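Local structure of aminoacyltransferase FemA (Staphylococcus aureus, 1LRZ) at residues A[87-91]-A[134-140]; A[94-98]-A[398-402]; A[101-105]-A[405-409]. The protein catalyses the addition of glycines 2 and 3 to the pentaglycine bridge of staphylococcal peptidoglycan, using glycyl-tRNA(Gly) as donor. All coordinates share one frame; numbering follows the deposited sequence.

Contact 1. Residues A[87-91]-A[134-140]; sequences HFFFN and KMSNLGF
A Met-aromatic contact joins helix 83-98 to the C-terminal end of helix 130-137, where Met135 lies across the ring of Phe90. The sulfur SD of Met135 stands 4.0 Å from the centroid of the Phe90 ring, almost straight above it at 10° from the normal, and its methyl CE follows over the same face, 3.5 Å from Phe90 CD1. Bends at chi2 and chi3 let the flexible methionine chain bring both atoms to the ring. Phe90 also turns its edge to the face of Phe140 in a T-shaped pair, with centroids 5.6 Å apart and planes at 75°. Leu138 splits its two methyls along the helix: CD1 meets Phe90 CB at 3.8 Å, while CD2 meets His87 CE1 at 3.6 Å. The outer methylenes of Lys134 lie at the imidazole edge, with CE 3.6 Å from His87 ND1, a nitrogen buried here without a polar partner. Phe90, Met135 and Phe140 all rest on Ile107 of strand 102-107. Gly139 takes a positive phi, at which a CB would press on the preceding carbonyl O, and the bonds from Phe140 N to Met135 O (2.8 Å) and from Gly139 N to Ser136 O complete a Schellman motif, a classic helix C-terminus that here delivers Phe140 into the apolar layer between helices and sheet.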
ATOM      1  N   HIS A  87      16.952  12.585 -21.115  1.00 20.35           N
ATOM      2  CA  HIS A  87      18.226  13.299 -21.081  1.00 23.62           C
ATOM      3  C   HIS A  87      17.992  14.802 -20.887  1.00 22.96           C
ATOM      4  O   HIS A  87      18.586  15.429 -20.006  1.00 24.45           O
ATOM      5  CB  HIS A  87      18.981  13.066 -22.386  1.00 25.80           C
ATOM      6  CG  HIS A  87      20.346  13.673 -22.408  1.00 29.88           C
ATOM      7  ND1 HIS A  87      21.473  12.981 -22.027  1.00 32.80           N
ATOM      8  CD2 HIS A  87      20.762  14.916 -22.751  1.00 33.51           C
ATOM      9  CE1 HIS A  87      22.527  13.768 -22.139  1.00 34.19           C
ATOM     10  NE2 HIS A  87      22.123  14.948 -22.575  1.00 32.84           N
ATOM     11  N   PHE A  88      17.122  15.368 -21.718  1.00 22.78           N
ATOM     12  CA  PHE A  88      16.785  16.783 -21.648  1.00 22.55           C
ATOM     13  C   PHE A  88      16.283  17.165 -20.260  1.00 24.82           C
ATOM     14  O   PHE A  88      16.687  18.179 -19.696  1.00 24.00           O
ATOM     15  CB  PHE A  88      15.693  17.114 -22.669  1.00 24.57           C
ATOM     16  CG  PHE A  88      15.263  18.556 -22.661  1.00 26.60           C
ATOM     17  CD1 PHE A  88      16.097  19.552 -23.165  1.00 27.79           C
ATOM     18  CD2 PHE A  88      14.029  18.920 -22.146  1.00 27.60           C
ATOM     19  CE1 PHE A  88      15.700  20.892 -23.156  1.00 28.26           C
ATOM     20  CE2 PHE A  88      13.627  20.256 -22.133  1.00 32.10           C
ATOM     21  CZ  PHE A  88      14.469  21.244 -22.642  1.00 28.34           C
ATOM     22  N   PHE A  89      15.388  16.354 -19.710  1.00 22.09           N
ATOM     23  CA  PHE A  89      14.840  16.660 -18.395  1.00 22.44           C
ATOM     24  C   PHE A  89      15.877  16.714 -17.282  1.00 21.81           C
ATOM     25  O   PHE A  89      15.893  17.659 -16.494  1.00 20.34           O
ATOM     26  CB  PHE A  89      13.751  15.654 -17.988  1.00 19.41           C
ATOM     27  CG  PHE A  89      13.152  15.946 -16.637  1.00 20.59           C
ATOM     28  CD1 PHE A  89      13.749  15.470 -15.476  1.00 21.21           C
ATOM     29  CD2 PHE A  89      12.036  16.765 -16.524  1.00 18.44           C
ATOM     30  CE1 PHE A  89      13.247  15.812 -14.223  1.00 22.22           C
ATOM     31  CE2 PHE A  89      11.529  17.111 -15.276  1.00 18.33           C
ATOM     32  CZ  PHE A  89      12.134  16.636 -14.126  1.00 19.83           C
ATOM     33  N   PHE A  90      16.731  15.702 -17.197  1.00 18.95           N
ATOM     34  CA  PHE A  90      17.712  15.686 -16.129  1.00 20.32           C
ATOM     35  C   PHE A  90      18.805  16.738 -16.272  1.00 21.18           C
ATOM     36  O   PHE A  90      19.352  17.215 -15.281  1.00 22.92           O
ATOM     37  CB  PHE A  90      18.288  14.276 -15.969  1.00 20.08           C
ATOM     38  CG  PHE A  90      17.339  13.329 -15.289  1.00 19.66           C
ATOM     39  CD1 PHE A  90      16.582  12.421 -16.023  1.00 19.91           C
ATOM     40  CD2 PHE A  90      17.147  13.399 -13.909  1.00 21.19           C
ATOM     41  CE1 PHE A  90      15.643  11.598 -15.392  1.00 17.93           C
ATOM     42  CE2 PHE A  90      16.214  12.586 -13.267  1.00 21.64           C
ATOM     43  CZ  PHE A  90      15.455  11.678 -14.015  1.00 22.09           C
ATOM     44  N   ASN A  91      19.097  17.123 -17.506  1.00 23.95           N
ATOM     45  CA  ASN A  91      20.100  18.141 -17.761  1.00 25.25           C
ATOM     46  C   ASN A  91      19.492  19.490 -17.355  1.00 26.00           C
ATOM     47  O   ASN A  91      20.138  20.300 -16.692  1.00 26.21           O
ATOM     48  CB  ASN A  91      20.459  18.146 -19.244  1.00 30.09           C
ATOM     49  CG  ASN A  91      21.802  18.775 -19.514  1.00 34.15           C
ATOM     50  OD1 ASN A  91      22.806  18.383 -18.926  1.00 36.68           O
ATOM     51  ND2 ASN A  91      21.833  19.752 -20.411  1.00 36.06           N
ATOM     52  N   LYS A 134      23.213   6.643 -18.472  1.00 25.47           N
ATOM     53  CA  LYS A 134      22.822   8.006 -18.773  1.00 24.77           C
ATOM     54  C   LYS A 134      22.949   8.904 -17.536  1.00 24.77           C
ATOM     55  O   LYS A 134      23.463  10.018 -17.629  1.00 25.30           O
ATOM     56  CB  LYS A 134      21.397   8.049 -19.320  1.00 29.35           C
ATOM     57  CG  LYS A 134      20.859   9.464 -19.508  1.00 33.35           C
ATOM     58  CD  LYS A 134      20.071   9.592 -20.790  1.00 38.76           C
ATOM     59  CE  LYS A 134      20.990   9.432 -21.997  1.00 40.13           C
ATOM     60  NZ  LYS A 134      20.270   9.624 -23.283  1.00 44.45           N
ATOM     61  N   MET A 135      22.504   8.430 -16.376  1.00 20.23           N
ATOM     62  CA  MET A 135      22.602   9.252 -15.170  1.00 23.15           C
ATOM     63  C   MET A 135      24.082   9.506 -14.856  1.00 25.56           C
ATOM     64  O   MET A 135      24.480  10.625 -14.527  1.00 24.57           O
ATOM     65  CB  MET A 135      21.902   8.568 -13.981  1.00 19.47           C
ATOM     66  CG  MET A 135      20.354   8.607 -14.054  1.00 17.08           C
ATOM     67  SD  MET A 135      19.657  10.275 -14.204  1.00  8.60           S
ATOM     68  CE  MET A 135      19.411  10.398 -15.897  1.00 17.04           C
ATOM     69  N   SER A 136      24.894   8.459 -14.964  1.00 24.60           N
ATOM     70  CA  SER A 136      26.325   8.581 -14.712  1.00 26.05           C
ATOM     71  C   SER A 136      26.932   9.649 -15.636  1.00 26.89           C
ATOM     72  O   SER A 136      27.665  10.525 -15.180  1.00 25.16           O
ATOM     73  CB  SER A 136      27.008   7.233 -14.951  1.00 28.99           C
ATOM     74  OG  SER A 136      28.354   7.272 -14.530  1.00 29.79           O
ATOM     75  N   ASN A 137      26.619   9.579 -16.929  1.00 24.23           N
ATOM     76  CA  ASN A 137      27.134  10.561 -17.883  1.00 28.05           C
ATOM     77  C   ASN A 137      26.734  11.989 -17.512  1.00 28.46           C
ATOM     78  O   ASN A 137      27.438  12.938 -17.845  1.00 27.30           O
ATOM     79  CB  ASN A 137      26.631  10.273 -19.298  1.00 29.44           C
ATOM     80  CG  ASN A 137      27.126   8.951 -19.835  1.00 37.20           C
ATOM     81  OD1 ASN A 137      28.271   8.561 -19.598  1.00 41.00           O
ATOM     82  ND2 ASN A 137      26.272   8.256 -20.579  1.00 42.12           N
ATOM     83  N   LEU A 138      25.595  12.136 -16.840  1.00 26.26           N
ATOM     84  CA  LEU A 138      25.113  13.450 -16.434  1.00 25.33           C
ATOM     85  C   LEU A 138      25.556  13.856 -15.025  1.00 23.37           C
ATOM     86  O   LEU A 138      25.102  14.873 -14.502  1.00 25.73           O
ATOM     87  CB  LEU A 138      23.582  13.504 -16.528  1.00 23.76           C
ATOM     88  CG  LEU A 138      23.010  13.426 -17.942  1.00 25.92           C
ATOM     89  CD1 LEU A 138      21.502  13.571 -17.896  1.00 25.60           C
ATOM     90  CD2 LEU A 138      23.613  14.543 -18.794  1.00 29.87           C
ATOM     91  N   GLY A 139      26.430  13.068 -14.409  1.00 22.19           N
ATOM     92  CA  GLY A 139      26.902  13.404 -13.074  1.00 21.88           C
ATOM     93  C   GLY A 139      26.049  12.890 -11.926  1.00 24.94           C
ATOM     94  O   GLY A 139      26.350  13.146 -10.755  1.00 22.99           O
ATOM     95  N   PHE A 140      24.975  12.174 -12.248  1.00 25.20           N
ATOM     96  CA  PHE A 140      24.112  11.611 -11.208  1.00 24.09           C
ATOM     97  C   PHE A 140      24.711  10.267 -10.799  1.00 25.09           C
ATOM     98  O   PHE A 140      24.566   9.278 -11.512  1.00 25.45           O
ATOM     99  CB  PHE A 140      22.678  11.402 -11.727  1.00 21.03           C
ATOM    100  CG  PHE A 140      21.900  12.679 -11.909  1.00 21.24           C
ATOM    101  CD1 PHE A 140      22.013  13.420 -13.081  1.00 19.49           C
ATOM    102  CD2 PHE A 140      21.084  13.156 -10.889  1.00 21.80           C
ATOM    103  CE1 PHE A 140      21.326  14.623 -13.237  1.00 19.25           C
ATOM    104  CE2 PHE A 140      20.393  14.357 -11.030  1.00 19.21           C
ATOM    105  CZ  PHE A 140      20.514  15.092 -12.204  1.00 20.21           C
TER

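Contact 2. Residues A[94-98]-A[398-402]; sequences SKYVK and IKPIN
Segment 94-98, helical, lies beside 398-402, where strand 397-400 gives way to a loop; no backbone hydrogen bonds join them, and the closest CA atoms, those of Lys98 and Ile401, are 7.2 Å apart. Side chains therefore span the gap. Lys399 makes the polar link: with CG anti to its backbone N (chi1 178°) and every later torsion extended, it carries NZ to the helix, 3.1 Å from Ser94 OG. That hydrogen bond is weak, and each partner has another. Lys399 NZ also donates to the carbonyl O of Leu138, just past the end of helix 130-137, whereas Ser94 OG bonds to the carbonyl O of Phe90 one turn back in its own helix. A small hydroxyl suits this buried place, since it can serve the helix carbonyl and still accept from the lysine. The exposed Lys98 is likewise extended, bringing its NZ to 4.4 Å from Lys399 NZ. A water lies 3.1 Å from Lys98 NZ, but its 2.5 Å separation from Lys399 NZ is too short to trust, so a bridge through it is doubtful. The rest of the contact is apolar. Ile401 sets CG2 3.8 Å from Lys98 CG and CD1 3.9 Å from Lys98 CE, covering the methylenes of the lysine, and the same CD1 lies 4.3 Å from Val97 CG2. Two like charges so close would be expected to repel, but the Leu138 carbonyl and Ser94 OG probably ease the cost, leaving Lys399 as a polar tie between the strand, helix 83-98 and the C-terminal end of helix 130-137.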
ATOM      1  N   SER A  94      19.204  19.937 -13.571  1.00 19.29           N
ATOM      2  CA  SER A  94      20.486  20.305 -12.993  1.00 24.83           C
ATOM      3  C   SER A  94      20.655  21.822 -13.090  1.00 24.26           C
ATOM      4  O   SER A  94      21.001  22.474 -12.107  1.00 24.17           O
ATOM      5  CB  SER A  94      21.628  19.613 -13.741  1.00 27.08           C
ATOM      6  OG  SER A  94      21.576  18.208 -13.556  1.00 35.99           O
ATOM      7  N   LYS A  95      20.399  22.375 -14.277  1.00 24.33           N
ATOM      8  CA  LYS A  95      20.514  23.818 -14.495  1.00 24.89           C
ATOM      9  C   LYS A  95      19.539  24.554 -13.588  1.00 25.01           C
ATOM     10  O   LYS A  95      19.849  25.611 -13.028  1.00 22.97           O
ATOM     11  CB  LYS A  95      20.189  24.174 -15.941  1.00 27.21           C
ATOM     12  CG  LYS A  95      21.096  23.555 -16.983  1.00 31.44           C
ATOM     13  CD  LYS A  95      20.669  24.003 -18.379  1.00 35.91           C
ATOM     14  CE  LYS A  95      21.456  23.281 -19.461  1.00 38.63           C
ATOM     15  NZ  LYS A  95      20.991  23.676 -20.824  1.00 43.17           N
ATOM     16  N   TYR A  96      18.347  23.990 -13.457  1.00 22.82           N
ATOM     17  CA  TYR A  96      17.319  24.586 -12.624  1.00 21.60           C
ATOM     18  C   TYR A  96      17.760  24.664 -11.162  1.00 20.77           C
ATOM     19  O   TYR A  96      17.693  25.732 -10.547  1.00 21.84           O
ATOM     20  CB  TYR A  96      16.021  23.776 -12.714  1.00 18.48           C
ATOM     21  CG  TYR A  96      14.899  24.374 -11.910  1.00 16.42           C
ATOM     22  CD1 TYR A  96      14.122  25.418 -12.428  1.00 18.77           C
ATOM     23  CD2 TYR A  96      14.631  23.924 -10.620  1.00 13.96           C
ATOM     24  CE1 TYR A  96      13.101  26.000 -11.673  1.00 13.81           C
ATOM     25  CE2 TYR A  96      13.621  24.492  -9.859  1.00 14.98           C
ATOM     26  CZ  TYR A  96      12.861  25.529 -10.391  1.00 15.79           C
ATOM     27  OH  TYR A  96      11.859  26.093  -9.640  1.00 18.32           O
ATOM     28  N   VAL A  97      18.219  23.555 -10.592  1.00 17.21           N
ATOM     29  CA  VAL A  97      18.606  23.620  -9.191  1.00 18.23           C
ATOM     30  C   VAL A  97      19.841  24.489  -8.960  1.00 21.30           C
ATOM     31  O   VAL A  97      20.028  24.997  -7.859  1.00 20.81           O
ATOM     32  CB  VAL A  97      18.823  22.221  -8.570  1.00 20.18           C
ATOM     33  CG1 VAL A  97      17.501  21.444  -8.599  1.00 21.68           C
ATOM     34  CG2 VAL A  97      19.935  21.474  -9.302  1.00 19.32           C
ATOM     35  N   LYS A  98      20.666  24.681  -9.989  1.00 22.12           N
ATOM     36  CA  LYS A  98      21.853  25.526  -9.844  1.00 25.66           C
ATOM     37  C   LYS A  98      21.444  26.987  -9.720  1.00 25.48           C
ATOM     38  O   LYS A  98      22.236  27.835  -9.312  1.00 27.54           O
ATOM     39  CB  LYS A  98      22.803  25.352 -11.026  1.00 28.08           C
ATOM     40  CG  LYS A  98      23.509  24.004 -11.046  1.00 33.03           C
ATOM     41  CD  LYS A  98      24.321  23.804 -12.324  1.00 36.63           C
ATOM     42  CE  LYS A  98      24.954  22.411 -12.344  1.00 40.13           C
ATOM     43  NZ  LYS A  98      25.774  22.169 -13.561  1.00 39.89           N
ATOM     44  N   ILE A 398      22.701  10.687  -6.810  1.00 22.99           N
ATOM     45  CA  ILE A 398      23.042  11.977  -6.243  1.00 22.41           C
ATOM     46  C   ILE A 398      23.999  12.729  -7.152  1.00 23.14           C
ATOM     47  O   ILE A 398      24.997  12.180  -7.608  1.00 22.37           O
ATOM     48  CB  ILE A 398      23.683  11.782  -4.852  1.00 22.16           C
ATOM     49  CG1 ILE A 398      22.606  11.329  -3.863  1.00 24.96           C
ATOM     50  CG2 ILE A 398      24.374  13.064  -4.389  1.00 22.95           C
ATOM     51  CD1 ILE A 398      23.152  10.865  -2.532  1.00 28.58           C
ATOM     52  N   LYS A 399      23.670  13.981  -7.447  1.00 23.15           N
ATOM     53  CA  LYS A 399      24.542  14.793  -8.269  1.00 22.80           C
ATOM     54  C   LYS A 399      25.023  15.966  -7.432  1.00 22.75           C
ATOM     55  O   LYS A 399      24.257  16.884  -7.123  1.00 21.33           O
ATOM     56  CB  LYS A 399      23.840  15.324  -9.512  1.00 23.74           C
ATOM     57  CG  LYS A 399      24.774  16.216 -10.329  1.00 27.55           C
ATOM     58  CD  LYS A 399      24.142  16.751 -11.590  1.00 32.11           C
ATOM     59  CE  LYS A 399      25.180  17.496 -12.418  1.00 35.10           C
ATOM     60  NZ  LYS A 399      24.631  17.889 -13.734  1.00 43.09           N
ATOM     61  N   PRO A 400      26.294  15.935  -7.023  1.00 24.50           N
ATOM     62  CA  PRO A 400      26.858  17.023  -6.215  1.00 24.86           C
ATOM     63  C   PRO A 400      26.985  18.248  -7.115  1.00 24.37           C
ATOM     64  O   PRO A 400      27.499  18.129  -8.226  1.00 25.14           O
ATOM     65  CB  PRO A 400      28.231  16.483  -5.818  1.00 26.12           C
ATOM     66  CG  PRO A 400      28.071  14.998  -5.896  1.00 29.15           C
ATOM     67  CD  PRO A 400      27.248  14.821  -7.144  1.00 25.82           C
ATOM     68  N   ILE A 401      26.518  19.409  -6.656  1.00 24.37           N
ATOM     69  CA  ILE A 401      26.626  20.631  -7.457  1.00 25.08           C
ATOM     70  C   ILE A 401      27.922  21.384  -7.128  1.00 26.03           C
ATOM     71  O   ILE A 401      28.590  21.904  -8.025  1.00 28.62           O
ATOM     72  CB  ILE A 401      25.416  21.551  -7.236  1.00 26.41           C
ATOM     73  CG1 ILE A 401      24.129  20.811  -7.634  1.00 23.94           C
ATOM     74  CG2 ILE A 401      25.585  22.830  -8.057  1.00 22.82           C
ATOM     75  CD1 ILE A 401      24.102  20.365  -9.079  1.00 25.44           C
ATOM     76  N   ASN A 402      28.264  21.452  -5.842  1.00 24.35           N
ATOM     77  CA  ASN A 402      29.509  22.086  -5.400  1.00 21.66           C
ATOM     78  C   ASN A 402      30.271  20.983  -4.655  1.00 20.79           C
ATOM     79  O   ASN A 402      30.098  20.785  -3.443  1.00 21.61           O
ATOM     80  CB  ASN A 402      29.232  23.256  -4.458  1.00 19.77           C
ATOM     81  CG  ASN A 402      30.496  24.026  -4.111  1.00 20.19           C
ATOM     82  OD1 ASN A 402      31.541  23.432  -3.840  1.00 19.68           O
ATOM     83  ND2 ASN A 402      30.404  25.353  -4.112  1.00 21.16           N
TER
HETATM   84  O   HOH W   1      26.059  19.446 -15.086  1.00 43.11           O

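Contact 3. Residues A[101-105]-A[405-409]; sequences RCLYL and VYAAY
Helix 403-411 packs over segment 101-105, where the chain turns a corner at Leu103, and the CA atoms of Leu103 and Tyr406 come within 6.4 Å. The CB of Leu103 is directed at the helix, and its two methyls divide between successive turns. CD1 touches Val405 CG1 at 3.7 Å and lies 3.6 Å from the backbone N of Tyr406, while CD2 reaches Tyr409 CB at 4.1 Å. Next along the strand, Tyr104 meets two tyrosines of the helix. CE1 of Tyr406 comes down over one face of the Tyr104 ring, off-centre toward the rim and 3.4 Å from Tyr104 CG; the two planes are inclined at 44°, too steep for a parallel stack. Tyr409 approaches the far end of the same ring, its CE2 3.6 Å from Tyr104 CE2. A chi1 of 70° sets the Tyr104 ring between its own backbone N and carbonyl carbon, which brings it against Tyr406 and Tyr409. The hydroxyls of Tyr104 and Tyr409 are 3.5 Å apart, OH to OH, a weak bond at most and not a settled one. Tyrosine suits these places because its flat ring packs against neighbouring rings while its hydroxyl can meet that of another tyrosine. Tyr69, on the adjoining strand 67-78, stacks on Tyr104, extending an aromatic cluster that seats the C-terminal helix on the mixed sheet.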
ATOM      1  N   ARG A 101      20.809  27.715  -5.573  1.00 19.45           N
ATOM      2  CA  ARG A 101      21.872  27.422  -4.611  1.00 21.67           C
ATOM      3  C   ARG A 101      21.877  25.977  -4.117  1.00 23.36           C
ATOM      4  O   ARG A 101      22.072  25.702  -2.928  1.00 19.48           O
ATOM      5  CB  ARG A 101      21.757  28.389  -3.418  1.00 21.45           C
ATOM      6  CG  ARG A 101      21.811  29.876  -3.827  1.00 26.36           C
ATOM      7  CD  ARG A 101      21.780  30.862  -2.640  1.00 23.11           C
ATOM      8  NE  ARG A 101      22.019  32.228  -3.110  1.00 21.32           N
ATOM      9  CZ  ARG A 101      22.268  33.274  -2.326  1.00 24.45           C
ATOM     10  NH1 ARG A 101      22.472  34.474  -2.868  1.00 17.90           N
ATOM     11  NH2 ARG A 101      22.312  33.129  -1.002  1.00 21.14           N
ATOM     12  N   CYS A 102      21.673  25.048  -5.041  1.00 22.50           N
ATOM     13  CA  CYS A 102      21.667  23.652  -4.673  1.00 20.49           C
ATOM     14  C   CYS A 102      23.085  23.187  -4.374  1.00 20.24           C
ATOM     15  O   CYS A 102      24.028  23.550  -5.083  1.00 21.15           O
ATOM     16  CB  CYS A 102      21.077  22.821  -5.813  1.00 21.23           C
ATOM     17  SG  CYS A 102      21.095  21.045  -5.503  1.00 24.55           S
ATOM     18  N   LEU A 103      23.234  22.396  -3.314  1.00 17.96           N
ATOM     19  CA  LEU A 103      24.525  21.830  -2.945  1.00 19.50           C
ATOM     20  C   LEU A 103      24.624  20.464  -3.626  1.00 20.60           C
ATOM     21  O   LEU A 103      25.672  20.097  -4.159  1.00 20.68           O
ATOM     22  CB  LEU A 103      24.633  21.642  -1.429  1.00 19.85           C
ATOM     23  CG  LEU A 103      25.867  20.848  -0.989  1.00 18.78           C
ATOM     24  CD1 LEU A 103      27.144  21.506  -1.520  1.00 20.63           C
ATOM     25  CD2 LEU A 103      25.898  20.769   0.537  1.00 22.50           C
ATOM     26  N   TYR A 104      23.536  19.700  -3.561  1.00 20.55           N
ATOM     27  CA  TYR A 104      23.461  18.397  -4.217  1.00 20.94           C
ATOM     28  C   TYR A 104      22.009  18.029  -4.483  1.00 20.77           C
ATOM     29  O   TYR A 104      21.120  18.377  -3.705  1.00 20.34           O
ATOM     30  CB  TYR A 104      24.169  17.297  -3.406  1.00 22.52           C
ATOM     31  CG  TYR A 104      23.508  16.868  -2.120  1.00 19.95           C
ATOM     32  CD1 TYR A 104      22.903  15.612  -2.004  1.00 22.67           C
ATOM     33  CD2 TYR A 104      23.550  17.680  -0.999  1.00 21.71           C
ATOM     34  CE1 TYR A 104      22.366  15.176  -0.782  1.00 23.77           C
ATOM     35  CE2 TYR A 104      23.018  17.265   0.224  1.00 24.00           C
ATOM     36  CZ  TYR A 104      22.430  16.013   0.326  1.00 24.72           C
ATOM     37  OH  TYR A 104      21.917  15.614   1.538  1.00 25.12           O
ATOM     38  N   LEU A 105      21.789  17.357  -5.610  1.00 21.54           N
ATOM     39  CA  LEU A 105      20.466  16.943  -6.059  1.00 21.64           C
ATOM     40  C   LEU A 105      20.327  15.430  -5.921  1.00 22.62           C
ATOM     41  O   LEU A 105      21.132  14.664  -6.459  1.00 21.54           O
ATOM     42  CB  LEU A 105      20.267  17.367  -7.516  1.00 21.40           C
ATOM     43  CG  LEU A 105      19.078  16.799  -8.299  1.00 19.05           C
ATOM     44  CD1 LEU A 105      17.768  17.147  -7.606  1.00 16.25           C
ATOM     45  CD2 LEU A 105      19.114  17.363  -9.716  1.00 18.00           C
ATOM     46  N   VAL A 405      32.354  21.642  -1.198  1.00 21.15           N
ATOM     47  CA  VAL A 405      31.437  21.910  -0.089  1.00 20.20           C
ATOM     48  C   VAL A 405      30.670  20.636   0.262  1.00 22.84           C
ATOM     49  O   VAL A 405      30.440  20.337   1.443  1.00 22.10           O
ATOM     50  CB  VAL A 405      30.437  23.049  -0.431  1.00 21.76           C
ATOM     51  CG1 VAL A 405      29.470  23.256   0.731  1.00 16.90           C
ATOM     52  CG2 VAL A 405      31.199  24.348  -0.728  1.00 18.49           C
ATOM     53  N   TYR A 406      30.281  19.879  -0.761  1.00 22.76           N
ATOM     54  CA  TYR A 406      29.556  18.635  -0.524  1.00 23.20           C
ATOM     55  C   TYR A 406      30.473  17.641   0.209  1.00 25.37           C
ATOM     56  O   TYR A 406      30.027  16.881   1.077  1.00 22.06           O
ATOM     57  CB  TYR A 406      29.076  18.045  -1.849  1.00 22.86           C
ATOM     58  CG  TYR A 406      28.285  16.767  -1.676  1.00 26.79           C
ATOM     59  CD1 TYR A 406      27.077  16.762  -0.971  1.00 23.20           C
ATOM     60  CD2 TYR A 406      28.754  15.560  -2.199  1.00 26.63           C
ATOM     61  CE1 TYR A 406      26.350  15.585  -0.792  1.00 29.87           C
ATOM     62  CE2 TYR A 406      28.038  14.372  -2.025  1.00 32.26           C
ATOM     63  CZ  TYR A 406      26.837  14.392  -1.320  1.00 30.54           C
ATOM     64  OH  TYR A 406      26.143  13.220  -1.127  1.00 33.66           O
ATOM     65  N   ALA A 407      31.760  17.656  -0.136  1.00 26.10           N
ATOM     66  CA  ALA A 407      32.724  16.774   0.521  1.00 28.75           C
ATOM     67  C   ALA A 407      32.779  17.106   2.016  1.00 29.94           C
ATOM     68  O   ALA A 407      32.785  16.212   2.864  1.00 28.98           O
ATOM     69  CB  ALA A 407      34.111  16.937  -0.110  1.00 29.69           C
ATOM     70  N   ALA A 408      32.810  18.396   2.341  1.00 29.77           N
ATOM     71  CA  ALA A 408      32.850  18.810   3.741  1.00 29.80           C
ATOM     72  C   ALA A 408      31.560  18.376   4.439  1.00 30.88           C
ATOM     73  O   ALA A 408      31.581  17.909   5.581  1.00 27.23           O
ATOM     74  CB  ALA A 408      33.016  20.328   3.838  1.00 31.25           C
ATOM     75  N   TYR A 409      30.444  18.524   3.729  1.00 31.99           N
ATOM     76  CA  TYR A 409      29.128  18.170   4.249  1.00 32.68           C
ATOM     77  C   TYR A 409      29.017  16.692   4.623  1.00 35.69           C
ATOM     78  O   TYR A 409      28.458  16.346   5.670  1.00 34.31           O
ATOM     79  CB  TYR A 409      28.054  18.499   3.213  1.00 32.40           C
ATOM     80  CG  TYR A 409      26.677  18.024   3.602  1.00 34.26           C
ATOM     81  CD1 TYR A 409      25.966  18.651   4.629  1.00 34.90           C
ATOM     82  CD2 TYR A 409      26.082  16.940   2.950  1.00 35.40           C
ATOM     83  CE1 TYR A 409      24.696  18.213   4.994  1.00 36.73           C
ATOM     84  CE2 TYR A 409      24.811  16.494   3.307  1.00 36.83           C
ATOM     85  CZ  TYR A 409      24.124  17.136   4.329  1.00 38.36           C
ATOM     86  OH  TYR A 409      22.863  16.706   4.678  1.00 42.57           O
TER

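Overall arrangement
The three contacts follow one side of the protein, about 31 to 34 Å from the centre of the chain, and all are partly buried. Contact 1 has the most buried centre, with Phe90, Met135 and Phe140; contact 3 buries Leu103 and Tyr104, whereas contact 2 includes the exposed Lys98. Contacts 1 and 2 share helix 83-98 and meet through Lys399, which touches both Leu138 and Phe140. Contacts 2 and 3 are joined by the sheet itself, through backbone bonds such as Lys399 N to Leu105 O, and Phe140 packs on Leu105 between contacts 1 and 3. Contact 1 relies on sulfur and rings, contact 3 on tyrosines, and contact 2, between them, on lysines beside a small apolar patch.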